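Local coordinates for protein mediator of RNA polymerase II transcription subunit 6 (Schizosaccharomyces pombe, PDB 4H61) that serves as a subunit of Mediator, the coactivator that relays signals from gene-specific regulators to the basal RNA polymerase II machinery, at residues Glu94-Lys98 against Tyr129-Lys133; Tyr38-Asn44 against Leu68-Phe73. All blocks are in the same frame, centred on the assembly; numbering follows the deposited sequence.

Interaction 1. Residues Glu94-Lys98 against Tyr129-Lys133; sequences ENEVK and YCFQK
The ring of Y129 reaches from the helix to the entry of strand 97-106 and lies against the backbone of N95, E96 and V97. The hydroxyl OH of Y129 stands 3.1 Å from the backbone N of V97, with the valine CB also close by. The backbone O of N95 approaches the ring obliquely, 3.2 Å from Y129 CE1, while the carbonyl oxygen of V97 sits at the ring edge, close to its plane. Over one face, displaced toward the rim, comes the aliphatic part of E96, whose CG is 4.3 Å from CE2 of Y129. Beyond CG the glutamate chain runs on extended and brings its carboxylate past the ring to K133, one helical turn after Y129. There OE1 of E96 and NZ of K133 form a salt bridge of 3.2 Å. The lysine comes from above the carboxylate plane, 54° out of it, and the two side chains cross at about a right angle. A bend in the last torsion of K133 (chi4 79°) turns NZ toward the glutamate after an otherwise extended chain. The pair lies at the surface, where solvent would probably weaken its pull.

Behind this first shell, N93 OD1 accepts a hydrogen bond from the backbone N of N95 and a weak one from that of E96, which probably steadies the loop leading into the strand. V97, buried, packs its side chain on Q89 and R91 of strand 83-91. The contact thus joins the last turns of the long helix 115-135 to the start of strand 97-106, an inner strand of the antiparallel sheet.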
loop_
_atom_site.group_PDB
_atom_site.type_symbol
_atom_site.label_atom_id
_atom_site.label_comp_id
_atom_site.label_asym_id
_atom_site.label_seq_id
_atom_site.Cartn_x
_atom_site.Cartn_y
_atom_site.Cartn_z
ATOM N N GLU A 94 -11.255 -9.696 -6.996
ATOM C CA GLU A 94 -10.018 -9.955 -7.726
ATOM C C GLU A 94 -9.798 -8.966 -8.858
ATOM O O GLU A 94 -8.701 -8.873 -9.407
ATOM C CB GLU A 94 -10.015 -11.383 -8.261
ATOM C CG GLU A 94 -10.401 -12.402 -7.211
ATOM C CD GLU A 94 -10.296 -13.827 -7.700
ATOM O OE1 GLU A 94 -10.406 -14.055 -8.929
ATOM O OE2 GLU A 94 -10.100 -14.721 -6.848
ATOM N N ASN A 95 -10.842 -8.215 -9.191
ATOM C CA ASN A 95 -10.785 -7.293 -10.317
ATOM C C ASN A 95 -10.980 -5.841 -9.928
ATOM O O ASN A 95 -10.711 -4.949 -10.724
ATOM C CB ASN A 95 -11.840 -7.659 -11.366
ATOM C CG ASN A 95 -11.657 -9.056 -11.914
ATOM O OD1 ASN A 95 -10.549 -9.452 -12.287
ATOM N ND2 ASN A 95 -12.743 -9.819 -11.957
ATOM N N GLU A 96 -11.474 -5.594 -8.723
ATOM C CA GLU A 96 -11.786 -4.224 -8.339
ATOM C C GLU A 96 -11.118 -3.789 -7.046
ATOM O O GLU A 96 -10.938 -4.577 -6.113
ATOM C CB GLU A 96 -13.294 -4.000 -8.259
ATOM C CG GLU A 96 -13.983 -4.021 -9.608
ATOM C CD GLU A 96 -15.377 -3.433 -9.552
ATOM O OE1 GLU A 96 -16.158 -3.673 -10.502
ATOM O OE2 GLU A 96 -15.682 -2.728 -8.561
ATOM N N VAL A 97 -10.768 -2.510 -7.011
ATOM C CA VAL A 97 -10.085 -1.919 -5.882
ATOM C C VAL A 97 -10.547 -0.472 -5.745
ATOM O O VAL A 97 -10.743 0.214 -6.744
ATOM C CB VAL A 97 -8.565 -2.001 -6.105
ATOM C CG1 VAL A 97 -7.852 -0.801 -5.530
ATOM C CG2 VAL A 97 -8.025 -3.294 -5.534
ATOM N N LYS A 98 -10.756 -0.008 -4.517
ATOM C CA LYS A 98 -11.109 1.392 -4.315
ATOM C C LYS A 98 -9.996 2.110 -3.571
ATOM O O LYS A 98 -9.712 1.807 -2.414
ATOM C CB LYS A 98 -12.440 1.542 -3.579
ATOM C CG LYS A 98 -12.850 2.992 -3.406
ATOM C CD LYS A 98 -14.152 3.129 -2.629
ATOM C CE LYS A 98 -14.518 4.596 -2.409
ATOM N NZ LYS A 98 -13.438 5.331 -1.688
ATOM N N TYR A 129 -11.645 0.196 -15.275
ATOM C CA TYR A 129 -12.792 -0.649 -14.984
ATOM C C TYR A 129 -13.936 -0.459 -15.986
ATOM O O TYR A 129 -14.653 -1.416 -16.295
ATOM C CB TYR A 129 -13.273 -0.446 -13.533
ATOM C CG TYR A 129 -12.229 -0.830 -12.500
ATOM C CD1 TYR A 129 -11.171 -1.673 -12.840
ATOM C CD2 TYR A 129 -12.282 -0.338 -11.193
ATOM C CE1 TYR A 129 -10.204 -2.024 -11.915
ATOM C CE2 TYR A 129 -11.313 -0.687 -10.250
ATOM C CZ TYR A 129 -10.276 -1.533 -10.626
ATOM O OH TYR A 129 -9.301 -1.900 -9.725
ATOM N N CYS A 130 -14.103 0.761 -16.497
ATOM C CA CYS A 130 -15.195 1.038 -17.431
ATOM C C CYS A 130 -14.931 0.279 -18.718
ATOM O O CYS A 130 -15.838 -0.317 -19.304
ATOM C CB CYS A 130 -15.342 2.537 -17.713
ATOM S SG CYS A 130 -16.115 3.488 -16.389
ATOM N N PHE A 131 -13.667 0.295 -19.125
ATOM C CA PHE A 131 -13.183 -0.442 -20.282
ATOM C C PHE A 131 -13.429 -1.947 -20.162
ATOM O O PHE A 131 -13.995 -2.567 -21.066
ATOM C CB PHE A 131 -11.693 -0.178 -20.448
ATOM C CG PHE A 131 -11.114 -0.758 -21.691
ATOM C CD1 PHE A 131 -10.070 -1.666 -21.625
ATOM C CD2 PHE A 131 -11.614 -0.401 -22.932
ATOM C CE1 PHE A 131 -9.529 -2.199 -22.780
ATOM C CE2 PHE A 131 -11.080 -0.932 -24.086
ATOM C CZ PHE A 131 -10.034 -1.832 -24.010
ATOM N N GLN A 132 -13.006 -2.530 -19.044
ATOM C CA GLN A 132 -13.164 -3.967 -18.823
ATOM C C GLN A 132 -14.624 -4.422 -18.755
ATOM O O GLN A 132 -14.960 -5.503 -19.240
ATOM C CB GLN A 132 -12.397 -4.409 -17.576
ATOM C CG GLN A 132 -10.899 -4.480 -17.794
ATOM C CD GLN A 132 -10.096 -4.327 -16.512
ATOM O OE1 GLN A 132 -10.651 -4.293 -15.400
ATOM N NE2 GLN A 132 -8.777 -4.224 -16.660
ATOM N N LYS A 133 -15.490 -3.604 -18.161
ATOM C CA LYS A 133 -16.910 -3.948 -18.103
ATOM C C LYS A 133 -17.499 -3.885 -19.513
ATOM O O LYS A 133 -18.461 -4.585 -19.836
ATOM C CB LYS A 133 -17.680 -3.007 -17.163
ATOM C CG LYS A 133 -17.373 -3.172 -15.674
ATOM C CD LYS A 133 -18.248 -2.232 -14.840
ATOM C CE LYS A 133 -17.998 -2.363 -13.332
ATOM N NZ LYS A 133 -16.768 -1.654 -12.861
#

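Interaction 2. Residues Tyr38-Asn44 against Leu68-Phe73; sequences YSHKSNN and LTGIQF
The backbones of S42 and I71 come within 4.6 Å at their CA atoms, where a type I beta turn from S39 to S42 leads into helix 43-53 beside the edge strand 70-79. S42 is the N-cap of that helix: its OG accepts from the backbone N of E45 and also donates to S39 O, while S39 OG closes an ST turn with K41 N. The first helical amide, N43 N, donates to I71 O at 2.8 Å.

Two asparagine side chains extend this grip. With CG anti to its carbonyl carbon (chi1 -62°), N43 directs its amide along the strand to T69 and Q72. N43 ND2 gives a hydrogen bond to T69 O (3.2 Å) from above that carbonyl's plane, and N43 OD1 takes one on an in-plane lone pair from Q72 NE2 (3.0 Å), the two amide planes being 81° apart. Q72 NE2 also bonds to L65 O, and its OE1 to Q89. With a leucine in place of N43, T69 O and Q72 NE2 would probably each lose a mate and the helix start would be held less firmly to the strand.

F73 turns its ring toward the turn, its edge against S42 CB, with CE2 3.8 Å from that carbon; Y38 meets the ring obliquely, and F32 packs on it as well. The side-chain amide of N44 pairs with both the N-H and the C=O of F73, much as a peptide group would: OD1 receives F73 N at 2.6 Å, tilted 30° from the carbonyl plane, and ND2 donates to an in-plane lone pair of F73 O at 3.0 Å.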
loop_
_atom_site.group_PDB
_atom_site.type_symbol
_atom_site.label_atom_id
_atom_site.label_comp_id
_atom_site.label_asym_id
_atom_site.label_seq_id
_atom_site.Cartn_x
_atom_site.Cartn_y
_atom_site.Cartn_z
ATOM N N TYR A 38 -0.233 3.019 9.230
ATOM C CA TYR A 38 -0.530 1.607 9.064
ATOM C C TYR A 38 -1.847 1.260 9.759
ATOM O O TYR A 38 -2.241 1.917 10.704
ATOM C CB TYR A 38 0.625 0.776 9.621
ATOM C CG TYR A 38 0.518 -0.699 9.354
ATOM C CD1 TYR A 38 0.473 -1.187 8.050
ATOM C CD2 TYR A 38 0.467 -1.611 10.402
ATOM C CE1 TYR A 38 0.378 -2.542 7.800
ATOM C CE2 TYR A 38 0.373 -2.971 10.157
ATOM C CZ TYR A 38 0.331 -3.429 8.855
ATOM O OH TYR A 38 0.247 -4.781 8.610
ATOM N N SER A 39 -2.534 0.245 9.265
ATOM C CA SER A 39 -3.776 -0.204 9.876
ATOM C C SER A 39 -3.756 -1.706 10.065
ATOM O O SER A 39 -3.625 -2.464 9.099
ATOM C CB SER A 39 -4.963 0.140 8.997
ATOM O OG SER A 39 -6.031 -0.721 9.318
ATOM N N HIS A 40 -3.902 -2.141 11.308
ATOM C CA HIS A 40 -3.806 -3.561 11.604
ATOM C C HIS A 40 -5.027 -4.356 11.127
ATOM O O HIS A 40 -5.057 -5.573 11.255
ATOM C CB HIS A 40 -3.538 -3.765 13.091
ATOM C CG HIS A 40 -2.179 -3.299 13.524
ATOM N ND1 HIS A 40 -1.898 -1.977 13.805
ATOM C CD2 HIS A 40 -1.021 -3.980 13.714
ATOM C CE1 HIS A 40 -0.627 -1.867 14.159
ATOM N NE2 HIS A 40 -0.073 -3.066 14.111
ATOM N N LYS A 41 -6.024 -3.664 10.576
ATOM C CA LYS A 41 -7.175 -4.324 9.960
ATOM C C LYS A 41 -6.814 -4.874 8.579
ATOM O O LYS A 41 -7.580 -5.619 7.981
ATOM C CB LYS A 41 -8.354 -3.349 9.806
ATOM C CG LYS A 41 -8.874 -2.737 11.102
ATOM C CD LYS A 41 -9.936 -1.670 10.809
ATOM C CE LYS A 41 -10.676 -1.225 12.075
ATOM N NZ LYS A 41 -9.805 -0.541 13.073
ATOM N N SER A 42 -5.655 -4.489 8.063
ATOM C CA SER A 42 -5.352 -4.726 6.655
ATOM C C SER A 42 -5.049 -6.180 6.336
ATOM O O SER A 42 -4.514 -6.912 7.171
ATOM C CB SER A 42 -4.161 -3.881 6.224
ATOM O OG SER A 42 -2.995 -4.301 6.911
ATOM N N ASN A 43 -5.373 -6.580 5.108
ATOM C CA ASN A 43 -4.967 -7.880 4.604
ATOM C C ASN A 43 -3.454 -8.061 4.753
ATOM O O ASN A 43 -2.972 -9.175 4.983
ATOM C CB ASN A 43 -5.373 -8.051 3.138
ATOM C CG ASN A 43 -6.885 -7.984 2.926
ATOM O OD1 ASN A 43 -7.353 -7.767 1.808
ATOM N ND2 ASN A 43 -7.651 -8.173 3.995
ATOM N N ASN A 44 -2.720 -6.954 4.625
ATOM C CA ASN A 44 -1.274 -6.938 4.837
ATOM C C ASN A 44 -0.884 -7.575 6.173
ATOM O O ASN A 44 -0.025 -8.465 6.237
ATOM C CB ASN A 44 -0.745 -5.499 4.781
ATOM C CG ASN A 44 -0.871 -4.876 3.388
ATOM O OD1 ASN A 44 -1.960 -4.463 2.973
ATOM N ND2 ASN A 44 0.249 -4.790 2.672
ATOM N N LEU A 68 -7.634 -11.788 -1.702
ATOM C CA LEU A 68 -8.281 -11.309 -0.483
ATOM C C LEU A 68 -9.096 -10.044 -0.713
ATOM O O LEU A 68 -8.896 -9.342 -1.706
ATOM C CB LEU A 68 -7.234 -11.059 0.602
ATOM C CG LEU A 68 -6.250 -12.200 0.856
ATOM C CD1 LEU A 68 -5.155 -11.731 1.778
ATOM C CD2 LEU A 68 -6.957 -13.420 1.442
ATOM N N THR A 69 -10.015 -9.765 0.207
ATOM C CA THR A 69 -10.805 -8.529 0.177
ATOM C C THR A 69 -10.647 -7.768 1.490
ATOM O O THR A 69 -10.517 -8.370 2.561
ATOM C CB THR A 69 -12.303 -8.805 -0.087
ATOM O OG1 THR A 69 -12.849 -9.611 0.965
ATOM C CG2 THR A 69 -12.491 -9.540 -1.395
ATOM N N GLY A 70 -10.645 -6.440 1.406
ATOM C CA GLY A 70 -10.454 -5.605 2.577
ATOM C C GLY A 70 -9.380 -4.559 2.377
ATOM O O GLY A 70 -8.855 -4.407 1.267
ATOM N N ILE A 71 -9.054 -3.833 3.449
ATOM C CA ILE A 71 -7.992 -2.823 3.408
ATOM C C ILE A 71 -6.641 -3.423 2.986
ATOM O O ILE A 71 -6.230 -4.477 3.484
ATOM C CB ILE A 71 -7.826 -2.117 4.775
ATOM C CG1 ILE A 71 -9.133 -1.438 5.191
ATOM C CG2 ILE A 71 -6.697 -1.102 4.734
ATOM C CD1 ILE A 71 -9.720 -0.578 4.130
ATOM N N GLN A 72 -5.959 -2.756 2.061
ATOM C CA GLN A 72 -4.667 -3.235 1.576
ATOM C C GLN A 72 -3.714 -2.073 1.376
ATOM O O GLN A 72 -4.138 -0.959 1.059
ATOM C CB GLN A 72 -4.808 -3.998 0.249
ATOM C CG GLN A 72 -5.767 -5.180 0.289
ATOM C CD GLN A 72 -5.734 -6.035 -0.986
ATOM O OE1 GLN A 72 -5.442 -5.543 -2.089
ATOM N NE2 GLN A 72 -6.038 -7.325 -0.833
ATOM N N PHE A 73 -2.428 -2.343 1.561
ATOM C CA PHE A 73 -1.387 -1.372 1.256
ATOM C C PHE A 73 -0.480 -1.929 0.170
ATOM O O PHE A 73 0.029 -3.044 0.284
ATOM C CB PHE A 73 -0.570 -1.049 2.505
ATOM C CG PHE A 73 -1.367 -0.370 3.581
ATOM C CD1 PHE A 73 -1.564 1.005 3.551
ATOM C CD2 PHE A 73 -1.938 -1.107 4.609
ATOM C CE1 PHE A 73 -2.305 1.635 4.533
ATOM C CE2 PHE A 73 -2.686 -0.482 5.603
ATOM C CZ PHE A 73 -2.868 0.890 5.566
#

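Both contacts fix helical elements to one antiparallel sheet, but at different strands and depths. Interaction 2 is partly buried, about 9 Å from the chain centre, and joins the start of helix 43-53 to edge strand 70-79; interaction 1 is a surface contact about 18 Å out, joining the far end of helix 115-135 to inner strand 97-106. Their centres lie about 19 Å apart and their nearest atoms about 5 Å; strand 83-91 lies between, with V97, I71, Q72 and F73 resting on it. The chemistry differs: neutral amides and backbone groups share directed hydrogen bonds in 38-44/68-73, whereas 94-98/129-133 relies on one aromatic ring and an outward-lying charge pair, with less than half the buried surface.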